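Local coordinates for protein FACT complex subunit SPT16 (Ashbya gossypii, PDB 6A8M) that probably acts, within the FACT complex, as a histone chaperone that reorganizes nucleosomes during transcription, replication and repair, this chain being its N-terminal peptidase-like domain, at residues P260-G265 with R275-L281; K180-Y184 with L242-E247. One frame throughout, in Å; residues are numbered along the deposited sequence.

Contact 1 of 2, residues P260-G265 with R275-L281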
loop_
_atom_site.group_PDB
_atom_site.type_symbol
_atom_site.label_atom_id
_atom_site.label_comp_id
_atom_site.label_asym_id
_atom_site.label_seq_id
_atom_site.Cartn_x
_atom_site.Cartn_y
_atom_site.Cartn_z
ATOM N N PRO A 260 -9.689 10.551 1.245
ATOM C CA PRO A 260 -10.541 10.351 0.066
ATOM C C PRO A 260 -10.453 11.520 -0.904
ATOM O O PRO A 260 -10.315 12.669 -0.503
ATOM C CB PRO A 260 -11.949 10.247 0.660
ATOM C CG PRO A 260 -11.732 9.773 2.082
ATOM C CD PRO A 260 -10.410 10.372 2.518
ATOM N N ILE A 261 -10.546 11.204 -2.194
ATOM C CA ILE A 261 -10.350 12.171 -3.262
ATOM C C ILE A 261 -11.660 12.304 -4.022
ATOM O O ILE A 261 -12.192 11.304 -4.524
ATOM C CB ILE A 261 -9.233 11.743 -4.227
ATOM C CG1 ILE A 261 -7.892 11.592 -3.488
ATOM C CG2 ILE A 261 -9.124 12.752 -5.378
ATOM C CD1 ILE A 261 -6.808 10.864 -4.299
ATOM N N ILE A 262 -12.166 13.528 -4.123
ATOM C CA ILE A 262 -13.274 13.877 -5.003
ATOM C C ILE A 262 -12.803 14.996 -5.929
ATOM O O ILE A 262 -12.166 15.957 -5.477
ATOM C CB ILE A 262 -14.521 14.307 -4.208
ATOM C CG1 ILE A 262 -14.993 13.149 -3.313
ATOM C CG2 ILE A 262 -15.671 14.785 -5.122
ATOM C CD1 ILE A 262 -16.128 13.566 -2.387
ATOM N N GLN A 263 -13.069 14.840 -7.226
ATOM C CA GLN A 263 -12.790 15.869 -8.232
ATOM C C GLN A 263 -13.997 15.928 -9.155
ATOM O O GLN A 263 -14.230 14.995 -9.932
ATOM C CB GLN A 263 -11.515 15.556 -9.027
ATOM C CG GLN A 263 -10.267 15.496 -8.173
ATOM C CD GLN A 263 -9.050 15.081 -8.963
ATOM O OE1 GLN A 263 -9.142 14.766 -10.156
ATOM N NE2 GLN A 263 -7.904 15.064 -8.306
ATOM N N SER A 264 -14.762 17.013 -9.081
ATOM C CA SER A 264 -15.967 17.130 -9.887
ATOM C C SER A 264 -15.781 17.992 -11.133
ATOM O O SER A 264 -16.746 18.164 -11.885
ATOM C CB SER A 264 -17.108 17.695 -9.045
ATOM O OG SER A 264 -16.777 19.002 -8.630
ATOM N N GLY A 265 -14.585 18.534 -11.374
ATOM C CA GLY A 265 -14.366 19.362 -12.536
ATOM C C GLY A 265 -14.591 20.849 -12.311
ATOM O O GLY A 265 -15.091 21.284 -11.261
ATOM N N ARG A 275 -4.906 15.179 -5.106
ATOM C CA ARG A 275 -5.834 15.238 -3.983
ATOM C C ARG A 275 -7.172 15.805 -4.455
ATOM O O ARG A 275 -7.353 16.135 -5.634
ATOM C CB ARG A 275 -5.272 16.097 -2.843
ATOM C CG ARG A 275 -4.244 15.383 -1.981
ATOM C CD ARG A 275 -3.770 16.283 -0.849
ATOM N NE ARG A 275 -2.766 17.225 -1.324
ATOM C CZ ARG A 275 -2.298 18.249 -0.622
ATOM N NH1 ARG A 275 -2.736 18.491 0.606
ATOM N NH2 ARG A 275 -1.389 19.035 -1.160
ATOM N N SER A 276 -8.113 15.941 -3.519
ATOM C CA SER A 276 -9.405 16.539 -3.835
ATOM C C SER A 276 -9.203 17.946 -4.381
ATOM O O SER A 276 -8.301 18.678 -3.958
ATOM C CB SER A 276 -10.312 16.618 -2.598
ATOM O OG SER A 276 -10.850 15.349 -2.257
ATOM N N SER A 277 -10.062 18.323 -5.315
ATOM C CA SER A 277 -10.044 19.690 -5.812
ATOM C C SER A 277 -10.518 20.640 -4.718
ATOM O O SER A 277 -11.266 20.259 -3.819
ATOM C CB SER A 277 -10.941 19.830 -7.045
ATOM O OG SER A 277 -10.592 18.890 -8.044
ATOM N N GLU A 278 -10.083 21.898 -4.814
ATOM C CA GLU A 278 -10.478 22.945 -3.878
ATOM C C GLU A 278 -11.653 23.778 -4.383
ATOM O O GLU A 278 -12.060 24.745 -3.715
ATOM C CB GLU A 278 -9.277 23.868 -3.595
ATOM C CG GLU A 278 -8.081 23.147 -2.999
ATOM C CD GLU A 278 -8.354 22.640 -1.589
ATOM O OE1 GLU A 278 -9.245 23.197 -0.920
ATOM O OE2 GLU A 278 -7.677 21.688 -1.149
ATOM N N THR A 279 -12.197 23.441 -5.546
ATOM C CA THR A 279 -13.212 24.244 -6.210
ATOM C C THR A 279 -14.601 23.681 -5.942
ATOM O O THR A 279 -14.761 22.541 -5.505
ATOM C CB THR A 279 -12.942 24.285 -7.718
ATOM O OG1 THR A 279 -12.799 22.936 -8.193
ATOM C CG2 THR A 279 -11.635 25.033 -7.996
ATOM N N GLN A 280 -15.612 24.496 -6.250
ATOM C CA GLN A 280 -17.009 24.137 -6.015
ATOM C C GLN A 280 -17.376 22.795 -6.643
ATOM O O GLN A 280 -16.923 22.446 -7.737
ATOM C CB GLN A 280 -17.927 25.230 -6.568
ATOM C CG GLN A 280 -19.380 24.797 -6.782
ATOM C CD GLN A 280 -20.174 24.652 -5.490
ATOM O OE1 GLN A 280 -19.870 25.295 -4.469
ATOM N NE2 GLN A 280 -21.193 23.790 -5.524
ATOM N N LEU A 281 -18.178 22.024 -5.915
ATOM C CA LEU A 281 -18.734 20.794 -6.458
ATOM C C LEU A 281 -19.543 21.114 -7.713
ATOM O O LEU A 281 -20.463 21.935 -7.675
ATOM C CB LEU A 281 -19.611 20.124 -5.402
ATOM C CG LEU A 281 -20.451 18.908 -5.785
ATOM C CD1 LEU A 281 -19.569 17.800 -6.275
ATOM C CD2 LEU A 281 -21.234 18.455 -4.565
HETATM O O HOH W 1 -8.030 14.429 -0.933
HETATM O O HOH W 2 -14.581 20.922 -8.594
HETATM O O HOH W 3 -15.960 23.619 -10.133
HETATM O O HOH W 4 -12.294 19.494 -9.858
#

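Contact 2 of 2, residues K180-Y184 with L242-E247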
loop_
_atom_site.group_PDB
_atom_site.type_symbol
_atom_site.label_atom_id
_atom_site.label_comp_id
_atom_site.label_asym_id
_atom_site.label_seq_id
_atom_site.Cartn_x
_atom_site.Cartn_y
_atom_site.Cartn_z
ATOM N N LYS A 180 -3.384 -15.359 5.360
ATOM C CA LYS A 180 -3.856 -14.367 6.317
ATOM C C LYS A 180 -3.901 -12.988 5.681
ATOM O O LYS A 180 -4.877 -12.243 5.843
ATOM C CB LYS A 180 -2.946 -14.375 7.545
ATOM C CG LYS A 180 -3.364 -13.422 8.624
ATOM C CD LYS A 180 -2.434 -13.475 9.852
ATOM C CE LYS A 180 -0.995 -13.082 9.524
ATOM N NZ LYS A 180 -0.165 -12.888 10.771
ATOM N N GLU A 181 -2.850 -12.637 4.940
ATOM C CA GLU A 181 -2.793 -11.328 4.310
ATOM C C GLU A 181 -3.910 -11.158 3.303
ATOM O O GLU A 181 -4.476 -10.066 3.176
ATOM C CB GLU A 181 -1.446 -11.153 3.626
ATOM C CG GLU A 181 -0.274 -11.192 4.609
ATOM C CD GLU A 181 1.070 -11.032 3.916
ATOM O OE1 GLU A 181 1.744 -10.012 4.135
ATOM O OE2 GLU A 181 1.446 -11.922 3.139
ATOM N N GLN A 182 -4.202 -12.212 2.530
ATOM C CA GLN A 182 -5.286 -12.103 1.563
ATOM C C GLN A 182 -6.620 -11.842 2.273
ATOM O O GLN A 182 -7.431 -11.048 1.789
ATOM C CB GLN A 182 -5.338 -13.355 0.687
ATOM C CG GLN A 182 -4.109 -13.499 -0.247
ATOM C CD GLN A 182 -4.307 -14.598 -1.252
ATOM O OE1 GLN A 182 -5.432 -14.848 -1.694
ATOM N NE2 GLN A 182 -3.215 -15.252 -1.648
ATOM N N ALA A 183 -6.816 -12.429 3.460
ATOM C CA ALA A 183 -8.031 -12.160 4.226
ATOM C C ALA A 183 -8.079 -10.701 4.667
ATOM O O ALA A 183 -9.109 -10.034 4.517
ATOM C CB ALA A 183 -8.116 -13.097 5.435
ATOM N N TYR A 184 -6.963 -10.168 5.171
ATOM C CA TYR A 184 -6.977 -8.762 5.576
ATOM C C TYR A 184 -7.253 -7.850 4.389
ATOM O O TYR A 184 -7.935 -6.826 4.533
ATOM C CB TYR A 184 -5.665 -8.375 6.250
ATOM C CG TYR A 184 -5.382 -9.146 7.523
ATOM C CD1 TYR A 184 -6.415 -9.541 8.385
ATOM C CD2 TYR A 184 -4.072 -9.455 7.872
ATOM C CE1 TYR A 184 -6.137 -10.253 9.542
ATOM C CE2 TYR A 184 -3.781 -10.144 9.041
ATOM C CZ TYR A 184 -4.816 -10.541 9.869
ATOM O OH TYR A 184 -4.515 -11.242 11.017
ATOM N N LEU A 242 -14.879 -12.419 6.690
ATOM C CA LEU A 242 -13.749 -12.259 5.795
ATOM C C LEU A 242 -12.409 -12.256 6.524
ATOM O O LEU A 242 -11.365 -12.339 5.869
ATOM C CB LEU A 242 -13.906 -10.962 4.999
ATOM C CG LEU A 242 -15.218 -10.761 4.231
ATOM C CD1 LEU A 242 -15.349 -9.316 3.698
ATOM C CD2 LEU A 242 -15.389 -11.770 3.097
ATOM N N CYS A 243 -12.410 -12.152 7.851
ATOM C CA CYS A 243 -11.176 -12.227 8.610
ATOM C C CYS A 243 -10.667 -13.663 8.636
ATOM O O CYS A 243 -11.414 -14.599 8.355
ATOM C CB CYS A 243 -11.396 -11.730 10.038
ATOM S SG CYS A 243 -11.776 -9.971 10.148
ATOM N N PRO A 244 -9.395 -13.865 8.977
ATOM C CA PRO A 244 -8.871 -15.231 9.056
ATOM C C PRO A 244 -9.611 -16.079 10.079
ATOM O O PRO A 244 -10.329 -15.582 10.953
ATOM C CB PRO A 244 -7.404 -15.028 9.465
ATOM C CG PRO A 244 -7.068 -13.684 9.020
ATOM C CD PRO A 244 -8.331 -12.865 9.148
ATOM N N LYS A 245 -9.427 -17.395 9.951
ATOM C CA LYS A 245 -9.992 -18.334 10.912
ATOM C C LYS A 245 -9.522 -17.994 12.321
ATOM O O LYS A 245 -8.335 -17.742 12.547
ATOM C CB LYS A 245 -9.596 -19.765 10.555
ATOM N N GLY A 246 -10.464 -17.962 13.261
ATOM C CA GLY A 246 -10.166 -17.629 14.639
ATOM C C GLY A 246 -10.066 -16.148 14.944
ATOM O O GLY A 246 -9.784 -15.790 16.095
ATOM N N GLU A 247 -10.271 -15.278 13.957
ATOM C CA GLU A 247 -10.198 -13.832 14.133
ATOM C C GLU A 247 -11.550 -13.192 13.873
ATOM O O GLU A 247 -12.305 -13.637 13.006
ATOM C CB GLU A 247 -9.182 -13.192 13.164
ATOM C CG GLU A 247 -7.740 -13.321 13.562
ATOM C CD GLU A 247 -6.832 -12.406 12.745
ATOM O OE1 GLU A 247 -7.159 -11.209 12.565
ATOM O OE2 GLU A 247 -5.785 -12.884 12.286
#

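Contact 1 of 2, residues P260-G265 with R275-L281
R275 enters this contact through its backbone: its carbonyl O receives NE2 of Q263 at 2.9 Å, while OE1 of the same amide accepts the backbone N of D269. R275 O lies almost in the amide plane of Q263, yet the donor stands 36° out of the carbonyl plane. CG2 of I261 packs on the same peptide, 3.7 Å from C of R275. At S276 a side chain replaces a backbone partner. OG, turned anti to the carbonyl carbon (chi1 -75°), accepts the N-H of I262 at 2.9 Å in a nearly straight bond, and it also bonds S219. One water joins O of P260 to N of S276. S277 adds the one backbone-to-backbone bond between the two segments, its N 3.2 Å from O of I262, while its OG lies 3.4 Å from CG of Q263. Beyond it the chains diverge, and a water links OG1 of T279 with OG of S264. At L281 the chain comes back, CD1 3.7 Å from CB of S264, whose OG is also bonded to D215 and D282. A loop without regular structure thus borders strand 261-263 in the M24 peptidase-like region. The strand pairs antiparallel with strand 285-295, while I262 and L281 pack against helices 215-224 and 179-208.

Contact 2 of 2, residues K180-Y184 with L242-E247
The ring of Y184 has the backbone O of K180 over one face, 3.5 Å above the plane and displaced toward the rim, and the carboxylate of E247 at its edge. The two planes are turned 48° apart. There the phenol OH donates to OE2 of E247 in a very short hydrogen bond, 2.4 Å, a length short enough to be doubtful in detail, while OE1 rests 3.3 Å from CE1 of Y184. K296 bonds both the phenol oxygen and OE1, and its positive charge would be expected to favour an ionised carboxylate. With CG of Y184 anti to the carbonyl carbon (chi1 -62°), the ring returns to the loop although its CB leads off from it. P244 is the apolar wedge: its CD reaches CE1 of Y184 at 3.4 Å, obliquely to the ring, and CB of A183 at 3.7 Å. Its CG meets the aliphatic CG of K180, whose amino group continues to a salt bridge with D8. The methyl of A183 also sits 3.4 Å from O of L242. A type II turn from P244 to E247, with G246 at positive phi, folds proline and glutamate back toward the same helix. The contact thereby lays the loop between helix 236-239 and strand 254-256 along the first turns of the long helix 179-208, where L242 packs farther along on V187 and R190.

How the contacts relate
From the N terminus, the chain first builds the six-stranded mixed sheet and its helices, then enters helix 179-208, where contact 2 begins. Fifty-seven residues later, most of them helical, residues 242-247 return to that helix and close a long loop. Contact 1 opens only afterwards, in strand 261-263, and closes a much shorter, irregular loop of nine residues before strand 285-295. The two are in series, neither nested nor crossed, and do not touch: their nearest atoms are about 17 Å apart. Helix 179-208 is common ground, with contact 2 at its start and L281 of contact 1 packing near its end, on L203 and A206.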